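Local coordinates for protein rutinosidase (Aspergillus niger, PDB 6I1A) that hydrolyses glycosides as a rutinosidase of glycosyl hydrolase family 5 and probably also acts as an exo-1,3-beta-glucanase on beta-glucan of the cell wall, at residues A[15-20]-A[238-243]; A[78-83]-A[118-123]; A[173-178]-A[227-232]. One frame throughout, in Å; residues are numbered along the deposited sequence.

Contact 1. Residues A[15-20]-A[238-243]. With EDO (1,2-ethanediol), chain H; EDO (1,2-ethanediol), chain J.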
# COMPACT_ATOMS: atom_id res chain seq x y z
N ILE A 15 -4.34 34.03 -1.97
CA ILE A 15 -4.48 33.08 -0.84
C ILE A 15 -3.13 32.51 -0.46
O ILE A 15 -2.20 32.36 -1.33
CB ILE A 15 -5.54 32.01 -1.12
CG1 ILE A 15 -5.04 30.97 -2.10
CG2 ILE A 15 -6.86 32.67 -1.57
CD1 ILE A 15 -5.88 29.67 -1.99
N ASP A 16 -3.02 32.18 0.81
CA ASP A 16 -1.91 31.46 1.39
C ASP A 16 -2.42 30.06 1.67
O ASP A 16 -3.23 29.89 2.54
CB ASP A 16 -1.41 32.12 2.67
CG ASP A 16 -0.22 31.45 3.26
OD1 ASP A 16 0.15 30.35 2.86
OD2 ASP A 16 0.40 32.07 4.17
N TRP A 17 -2.01 29.09 0.86
CA TRP A 17 -2.51 27.71 1.06
C TRP A 17 -2.15 27.18 2.44
O TRP A 17 -2.64 26.10 2.81
CB TRP A 17 -1.99 26.80 -0.06
CG TRP A 17 -2.89 26.79 -1.25
CD1 TRP A 17 -2.71 27.41 -2.45
CD2 TRP A 17 -4.13 26.07 -1.37
NE1 TRP A 17 -3.77 27.19 -3.29
CE2 TRP A 17 -4.63 26.32 -2.66
CE3 TRP A 17 -4.89 25.24 -0.51
CZ2 TRP A 17 -5.86 25.82 -3.11
CZ3 TRP A 17 -6.09 24.72 -0.97
CH2 TRP A 17 -6.54 24.96 -2.28
N ARG A 18 -1.21 27.78 3.18
CA ARG A 18 -0.90 27.31 4.54
C ARG A 18 -2.04 27.63 5.50
O ARG A 18 -2.11 26.96 6.56
CB ARG A 18 0.44 27.90 5.03
CG ARG A 18 1.64 27.32 4.32
CD ARG A 18 2.95 28.06 4.66
NE ARG A 18 4.07 27.64 3.80
CZ ARG A 18 4.63 26.48 3.92
NH1 ARG A 18 4.27 25.65 4.89
NH2 ARG A 18 5.63 26.13 3.11
N THR A 19 -2.82 28.64 5.23
CA THR A 19 -3.91 29.04 6.15
C THR A 19 -5.28 28.79 5.53
O THR A 19 -6.28 28.71 6.29
CB THR A 19 -3.71 30.49 6.59
OG1 THR A 19 -3.79 31.39 5.50
CG2 THR A 19 -2.39 30.64 7.30
N PHE A 20 -5.39 28.77 4.22
CA PHE A 20 -6.69 28.63 3.52
C PHE A 20 -7.23 27.23 3.76
O PHE A 20 -6.51 26.23 3.64
CB PHE A 20 -6.48 28.92 2.04
CG PHE A 20 -7.71 28.76 1.20
CD1 PHE A 20 -8.64 29.77 1.10
CD2 PHE A 20 -7.96 27.57 0.53
CE1 PHE A 20 -9.80 29.62 0.36
CE2 PHE A 20 -9.10 27.43 -0.23
CZ PHE A 20 -10.02 28.45 -0.33
N PRO A 238 -0.40 30.63 -6.70
CA PRO A 238 0.16 29.39 -6.19
C PRO A 238 0.22 28.32 -7.28
O PRO A 238 -0.61 28.33 -8.23
CB PRO A 238 -0.87 28.95 -5.13
CG PRO A 238 -1.69 30.17 -4.86
CD PRO A 238 -1.73 30.97 -6.13
N VAL A 239 1.20 27.45 -7.15
CA VAL A 239 1.34 26.24 -8.01
C VAL A 239 0.94 25.03 -7.17
O VAL A 239 1.49 24.81 -6.04
CB VAL A 239 2.76 26.09 -8.59
CG1 VAL A 239 2.94 24.75 -9.26
CG2 VAL A 239 3.05 27.23 -9.58
N MET A 240 0.01 24.24 -7.69
CA MET A 240 -0.43 23.00 -7.06
C MET A 240 0.21 21.81 -7.80
O MET A 240 -0.02 21.61 -9.03
CB MET A 240 -1.95 22.93 -7.14
CG MET A 240 -2.51 21.62 -6.57
SD MET A 240 -4.31 21.66 -6.31
CE MET A 240 -4.42 22.67 -4.85
N PHE A 241 1.04 21.10 -7.08
CA PHE A 241 1.83 19.96 -7.58
C PHE A 241 1.13 18.66 -7.23
O PHE A 241 1.04 18.30 -6.03
CB PHE A 241 3.24 20.02 -7.00
CG PHE A 241 4.15 18.92 -7.47
CD1 PHE A 241 3.90 18.18 -8.62
CD2 PHE A 241 5.30 18.66 -6.74
CE1 PHE A 241 4.75 17.14 -9.00
CE2 PHE A 241 6.16 17.64 -7.15
CZ PHE A 241 5.88 16.88 -8.25
N GLN A 242 0.62 17.97 -8.26
CA GLN A 242 0.06 16.61 -8.13
C GLN A 242 1.22 15.64 -8.39
O GLN A 242 1.54 15.35 -9.55
CB GLN A 242 -1.09 16.45 -9.11
CG GLN A 242 -2.10 15.38 -8.74
CD GLN A 242 -1.46 14.03 -8.52
OE1 GLN A 242 -1.03 13.38 -9.49
NE2 GLN A 242 -1.33 13.60 -7.26
N GLY A 243 1.90 15.21 -7.31
CA GLY A 243 3.11 14.39 -7.42
C GLY A 243 2.80 12.92 -7.54
O GLY A 243 3.40 12.09 -6.85
C1 EDO H . 2.53 14.32 -3.28
O1 EDO H . 3.28 13.24 -3.77
C2 EDO H . 1.20 14.27 -3.89
O2 EDO H . 0.96 15.37 -4.61
C1 EDO J . 1.93 28.08 0.06
O1 EDO J . 2.96 27.20 0.26
C2 EDO J . 2.32 29.51 0.42
O2 EDO J . 2.61 29.69 1.82
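Trp17 is the hub of this contact, an indole met by residues 238-243 at its edge and on one face. Pro238 comes in the plane of the ring, its CB 3.6 Å from Trp17 CD1, the two side chains standing at about a right angle. Met240 takes a face instead: its CE methyl makes a CH-pi contact 4.3 Å from the centroid of the six-membered ring of Trp17, 27° off the normal and shifted toward the rim, over CZ2 and CH2. The methionine reaches it by leaving its backbone with CG anti to the N (chi1 177°) and bending only at the last torsion, chi3 -75°, which turns CE onto the indole. The opposite face is covered from within residues 15-20 by Ile15 CD1 and Phe20 CD2, so the ring is sandwiched between its own loop and the strand. Its one polar atom, NE1, is satisfied by the hydroxyl of Thr188.

The loop is held by an Asx turn, in which Asp16 OD1 accepts from Arg18 N at 2.9 Å. Asp16 O in turn receives both Thr19 N and Phe20 N. Asp16 OD1 also takes a 2.8 Å hydrogen bond from O2 of an ethanediol, probably left by the crystallisation liquor.

In the TIM barrel of this family, the loop leads into strand 22-26, while strand 239-241 lies between strands 187-190 and 261-269, bonded through its backbone to Leu189 and Val262; Val262 and Phe300 also pack against Trp17.

Contact 2. Residues A[78-83]-A[118-123]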
# COMPACT_ATOMS: atom_id res chain seq x y z
N ALA A 78 -26.51 27.30 -13.00
CA ALA A 78 -27.42 26.56 -12.10
C ALA A 78 -26.61 25.54 -11.27
O ALA A 78 -26.93 25.41 -10.07
CB ALA A 78 -28.51 25.86 -12.90
N ASP A 79 -25.66 24.84 -11.90
CA ASP A 79 -24.79 23.89 -11.16
C ASP A 79 -23.99 24.63 -10.10
O ASP A 79 -23.88 24.18 -8.91
CB ASP A 79 -23.89 23.09 -12.09
CG ASP A 79 -24.71 22.22 -13.00
OD1 ASP A 79 -25.32 21.24 -12.50
OD2 ASP A 79 -24.79 22.53 -14.20
N ILE A 80 -23.42 25.78 -10.42
CA ILE A 80 -22.65 26.57 -9.44
C ILE A 80 -23.53 26.98 -8.27
O ILE A 80 -23.13 26.92 -7.12
CB ILE A 80 -21.96 27.77 -10.09
CG1 ILE A 80 -21.15 27.32 -11.32
CG2 ILE A 80 -21.12 28.55 -9.09
CD1 ILE A 80 -20.25 26.11 -11.11
N ASP A 81 -24.78 27.44 -8.55
CA ASP A 81 -25.70 27.79 -7.46
C ASP A 81 -26.01 26.59 -6.57
O ASP A 81 -26.00 26.74 -5.32
CB ASP A 81 -26.99 28.36 -8.04
CG ASP A 81 -26.82 29.70 -8.74
OD1 ASP A 81 -25.91 30.47 -8.39
OD2 ASP A 81 -27.66 29.98 -9.63
N LYS A 82 -26.22 25.44 -7.16
CA LYS A 82 -26.51 24.23 -6.34
C LYS A 82 -25.31 23.86 -5.48
O LYS A 82 -25.41 23.59 -4.26
CB LYS A 82 -26.86 23.07 -7.24
CG LYS A 82 -27.25 21.84 -6.42
CD LYS A 82 -27.58 20.69 -7.22
CE LYS A 82 -28.60 20.91 -8.33
NZ LYS A 82 -28.72 19.70 -9.20
N LEU A 83 -24.11 23.89 -6.08
CA LEU A 83 -22.88 23.59 -5.31
C LEU A 83 -22.70 24.58 -4.18
O LEU A 83 -22.35 24.19 -3.04
CB LEU A 83 -21.71 23.62 -6.31
CG LEU A 83 -21.71 22.50 -7.33
CD1 LEU A 83 -20.72 22.77 -8.44
CD2 LEU A 83 -21.44 21.15 -6.69
N LYS A 118 -14.15 30.45 -18.51
CA LYS A 118 -14.25 31.83 -18.03
C LYS A 118 -15.70 32.19 -17.60
O LYS A 118 -15.84 32.81 -16.53
CB LYS A 118 -13.81 32.73 -19.16
CG LYS A 118 -13.91 34.19 -18.73
CD LYS A 118 -13.28 35.18 -19.71
CE LYS A 118 -13.57 36.61 -19.30
NZ LYS A 118 -13.08 36.92 -17.94
N GLU A 119 -16.71 31.76 -18.36
CA GLU A 119 -18.12 32.11 -17.97
C GLU A 119 -18.43 31.52 -16.58
O GLU A 119 -18.95 32.24 -15.67
CB GLU A 119 -19.12 31.59 -18.99
CG GLU A 119 -20.48 32.15 -18.67
CD GLU A 119 -21.70 31.34 -19.08
OE1 GLU A 119 -21.91 30.25 -18.49
OE2 GLU A 119 -22.48 31.87 -19.93
N ILE A 120 -18.05 30.25 -16.39
CA ILE A 120 -18.38 29.59 -15.10
C ILE A 120 -17.50 30.13 -13.98
O ILE A 120 -17.96 30.37 -12.85
CB ILE A 120 -18.22 28.06 -15.26
CG1 ILE A 120 -19.30 27.53 -16.22
CG2 ILE A 120 -18.21 27.38 -13.89
CD1 ILE A 120 -20.75 27.81 -15.86
N ALA A 121 -16.18 30.26 -14.19
CA ALA A 121 -15.26 30.75 -13.15
C ALA A 121 -15.66 32.17 -12.74
O ALA A 121 -15.70 32.48 -11.52
CB ALA A 121 -13.83 30.68 -13.67
N ASP A 122 -15.92 33.04 -13.72
CA ASP A 122 -16.27 34.45 -13.40
C ASP A 122 -17.56 34.46 -12.56
O ASP A 122 -17.61 35.25 -11.60
CB ASP A 122 -16.50 35.27 -14.65
CG ASP A 122 -15.24 35.68 -15.41
OD1 ASP A 122 -14.17 35.25 -15.00
OD2 ASP A 122 -15.38 36.24 -16.49
N TYR A 123 -18.52 33.61 -12.90
CA TYR A 123 -19.81 33.58 -12.16
C TYR A 123 -19.55 33.14 -10.73
O TYR A 123 -20.05 33.71 -9.73
CB TYR A 123 -20.81 32.67 -12.86
CG TYR A 123 -22.11 32.61 -12.11
CD1 TYR A 123 -23.01 33.67 -12.16
CD2 TYR A 123 -22.44 31.54 -11.29
CE1 TYR A 123 -24.20 33.64 -11.42
CE2 TYR A 123 -23.63 31.47 -10.59
CZ TYR A 123 -24.49 32.55 -10.62
OH TYR A 123 -25.69 32.51 -9.95
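The ring of Tyr123 meets residues 78-83 with its edge: Asp81 OD1 and Ile80 CB both lie near the ring plane. At its end, Tyr123 OH donates a 2.6 Å hydrogen bond to Asp81 OD1, entering on the syn lone pair, the side of the second oxygen. Carboxylate and ring are far from coplanar, their planes 65° apart. With chi1 179° placing CG anti to its N, Tyr123 projects from its helix across to the other. Along the same edge Ile80 CG2 touches Tyr123 CD2 at 3.9 Å, the two side chains running past each other in opposite directions. The buried part of the interface is aliphatic, with Ile80 CD1 set 3.7 Å from Ile120 CG2. The hydrogen bond thus lies beside the aliphatic pair. Asp81 OD1 is gripped twice, since Tyr128 OH also bonds to it; two such donors would be expected to favour the charged carboxylate.

The segment axes approach to 10.4 Å and cross at -34°, in the same general direction, as expected for neighbouring helices on the outside of a beta/alpha barrel. Helix 77-85 leads on to strand 90-95 and helix 113-128 to strand 131-136, adjacent strands of the parallel sheet; Met130 packs on Ile80 and Trp30 on Ile120.

Contact 3. Residues A[173-178]-A[227-232]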
# COMPACT_ATOMS: atom_id res chain seq x y z
N GLN A 173 -0.15 29.90 -21.58
CA GLN A 173 -1.55 30.28 -21.88
C GLN A 173 -2.36 30.31 -20.59
O GLN A 173 -3.21 31.22 -20.44
CB GLN A 173 -2.17 29.34 -22.91
CG GLN A 173 -1.53 29.44 -24.26
CD GLN A 173 -1.70 30.82 -24.84
OE1 GLN A 173 -2.81 31.39 -24.85
NE2 GLN A 173 -0.61 31.31 -25.40
N VAL A 174 -2.14 29.37 -19.69
CA VAL A 174 -2.91 29.35 -18.41
C VAL A 174 -2.52 30.58 -17.58
O VAL A 174 -3.40 31.26 -17.02
CB VAL A 174 -2.72 28.05 -17.63
CG1 VAL A 174 -3.47 28.12 -16.32
CG2 VAL A 174 -3.17 26.87 -18.49
N ILE A 175 -1.22 30.88 -17.49
CA ILE A 175 -0.76 32.10 -16.74
C ILE A 175 -1.41 33.33 -17.35
O ILE A 175 -1.93 34.17 -16.57
CB ILE A 175 0.77 32.23 -16.78
CG1 ILE A 175 1.46 31.09 -16.01
CG2 ILE A 175 1.19 33.60 -16.25
CD1 ILE A 175 2.94 30.94 -16.30
N ASN A 176 -1.41 33.42 -18.65
CA ASN A 176 -2.04 34.61 -19.32
C ASN A 176 -3.53 34.67 -19.01
O ASN A 176 -4.08 35.75 -18.74
CB ASN A 176 -1.83 34.58 -20.84
CG ASN A 176 -2.41 35.78 -21.54
OD1 ASN A 176 -1.89 36.90 -21.32
ND2 ASN A 176 -3.46 35.58 -22.31
N PHE A 177 -4.23 33.52 -19.00
CA PHE A 177 -5.67 33.50 -18.65
C PHE A 177 -5.85 34.08 -17.24
O PHE A 177 -6.77 34.88 -17.01
CB PHE A 177 -6.13 32.05 -18.74
CG PHE A 177 -7.60 31.85 -18.40
CD1 PHE A 177 -8.02 31.78 -17.08
CD2 PHE A 177 -8.52 31.69 -19.41
CE1 PHE A 177 -9.36 31.61 -16.77
CE2 PHE A 177 -9.88 31.52 -19.11
CZ PHE A 177 -10.29 31.48 -17.81
N ILE A 178 -5.03 33.64 -16.30
CA ILE A 178 -5.15 34.06 -14.88
C ILE A 178 -4.89 35.58 -14.78
O ILE A 178 -5.65 36.33 -14.14
CB ILE A 178 -4.24 33.25 -13.97
CG1 ILE A 178 -4.71 31.78 -13.89
CG2 ILE A 178 -4.21 33.89 -12.60
CD1 ILE A 178 -3.78 30.88 -13.18
N VAL A 227 7.23 26.38 -11.90
CA VAL A 227 7.36 27.29 -10.73
C VAL A 227 8.16 28.54 -11.12
O VAL A 227 7.72 29.66 -10.84
CB VAL A 227 7.98 26.56 -9.54
CG1 VAL A 227 8.44 27.56 -8.49
CG2 VAL A 227 7.01 25.53 -9.00
N GLN A 228 9.24 28.35 -11.84
CA GLN A 228 10.05 29.50 -12.31
C GLN A 228 9.27 30.36 -13.27
O GLN A 228 9.34 31.61 -13.16
CB GLN A 228 11.35 28.97 -12.88
CG GLN A 228 12.25 28.56 -11.75
CD GLN A 228 13.69 28.39 -12.21
OE1 GLN A 228 14.13 29.04 -13.14
NE2 GLN A 228 14.41 27.51 -11.53
N ARG A 229 8.52 29.79 -14.19
CA ARG A 229 7.73 30.59 -15.13
C ARG A 229 6.68 31.41 -14.37
O ARG A 229 6.47 32.63 -14.63
CB ARG A 229 7.12 29.70 -16.20
CG ARG A 229 6.49 30.48 -17.34
CD ARG A 229 7.49 31.21 -18.23
NE ARG A 229 8.52 30.27 -18.68
CZ ARG A 229 8.51 29.54 -19.80
NH1 ARG A 229 7.48 29.55 -20.61
NH2 ARG A 229 9.54 28.75 -20.08
N VAL A 230 5.95 30.78 -13.45
CA VAL A 230 4.93 31.54 -12.68
C VAL A 230 5.63 32.61 -11.82
O VAL A 230 5.15 33.77 -11.80
CB VAL A 230 4.10 30.57 -11.83
CG1 VAL A 230 3.20 31.35 -10.85
CG2 VAL A 230 3.32 29.59 -12.70
N GLU A 231 6.69 32.25 -11.10
CA GLU A 231 7.49 33.24 -10.32
C GLU A 231 7.90 34.40 -11.22
O GLU A 231 7.93 35.53 -10.73
CB GLU A 231 8.75 32.58 -9.75
CG GLU A 231 8.44 31.71 -8.57
CD GLU A 231 9.58 30.89 -8.02
OE1 GLU A 231 10.57 30.71 -8.75
OE2 GLU A 231 9.47 30.33 -6.85
N SER A 232 8.25 34.18 -12.47
CA SER A 232 8.75 35.25 -13.36
C SER A 232 7.61 36.22 -13.70
O SER A 232 7.91 37.36 -14.13
CB SER A 232 9.41 34.67 -14.59
OG SER A 232 8.44 34.26 -15.55
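Two outer helices of the TIM barrel of this glycosyl hydrolase family 5 enzyme meet here, residues 173-178 of helix 161-179 against residues 227-232 of helix 213-233. Ile175 carries the whole of one side. Its backbone lies closest to that of Val230, with 7.0 Å between the two CA atoms, and its CB is directed toward the other helix. The branch ending in CD1 does the touching: chi2 of 165° extends it away from its own helix, and the methyl touches both Arg229 and Val230. On the buried side Ile175 CD1 lies 3.9 Å from Val230 CG2, the side chains meeting at a slant. Leu189 of strand 187-190 touches both Ile175 and Val230 and so closes the aliphatic cluster from the barrel side.

Arg229 adds the more exposed side of the contact with its aliphatic portion while its charged end turns back toward the first helix. Bends at chi2 (69°) and chi3 (52°) curl the chain, and NH1 forms a salt bridge with Asp172, just ahead of residues 173-178. The arginine therefore joins the helices twice, by charge and by its methylene CG, which lies 3.7 Å from Ile175 CD1.

How the contacts relate
The three contacts sample different layers of one TIM barrel. Contact 1 joins the loop before strand 22-26 to strand 239-241, while contacts 2 and 3 pair outer helices. Along the chain, contacts 2 and 3 come in series, both between the two segments of contact 1. The centres of contacts 1 and 3 are about 15 Å apart, and the two touch directly: helix 213-233 runs on to strand 239-241, and Val230 CG2 packs 3.9 Å from Val239 CG2. Contacts 2 and 3, about 24 Å apart between centres, meet where Lys118 CB packs on Phe177. Contacts 1 and 2 remain separate, about 13 Å between nearest atoms. Contact 3 thus touches both others, tying contact 1 to the outer helices.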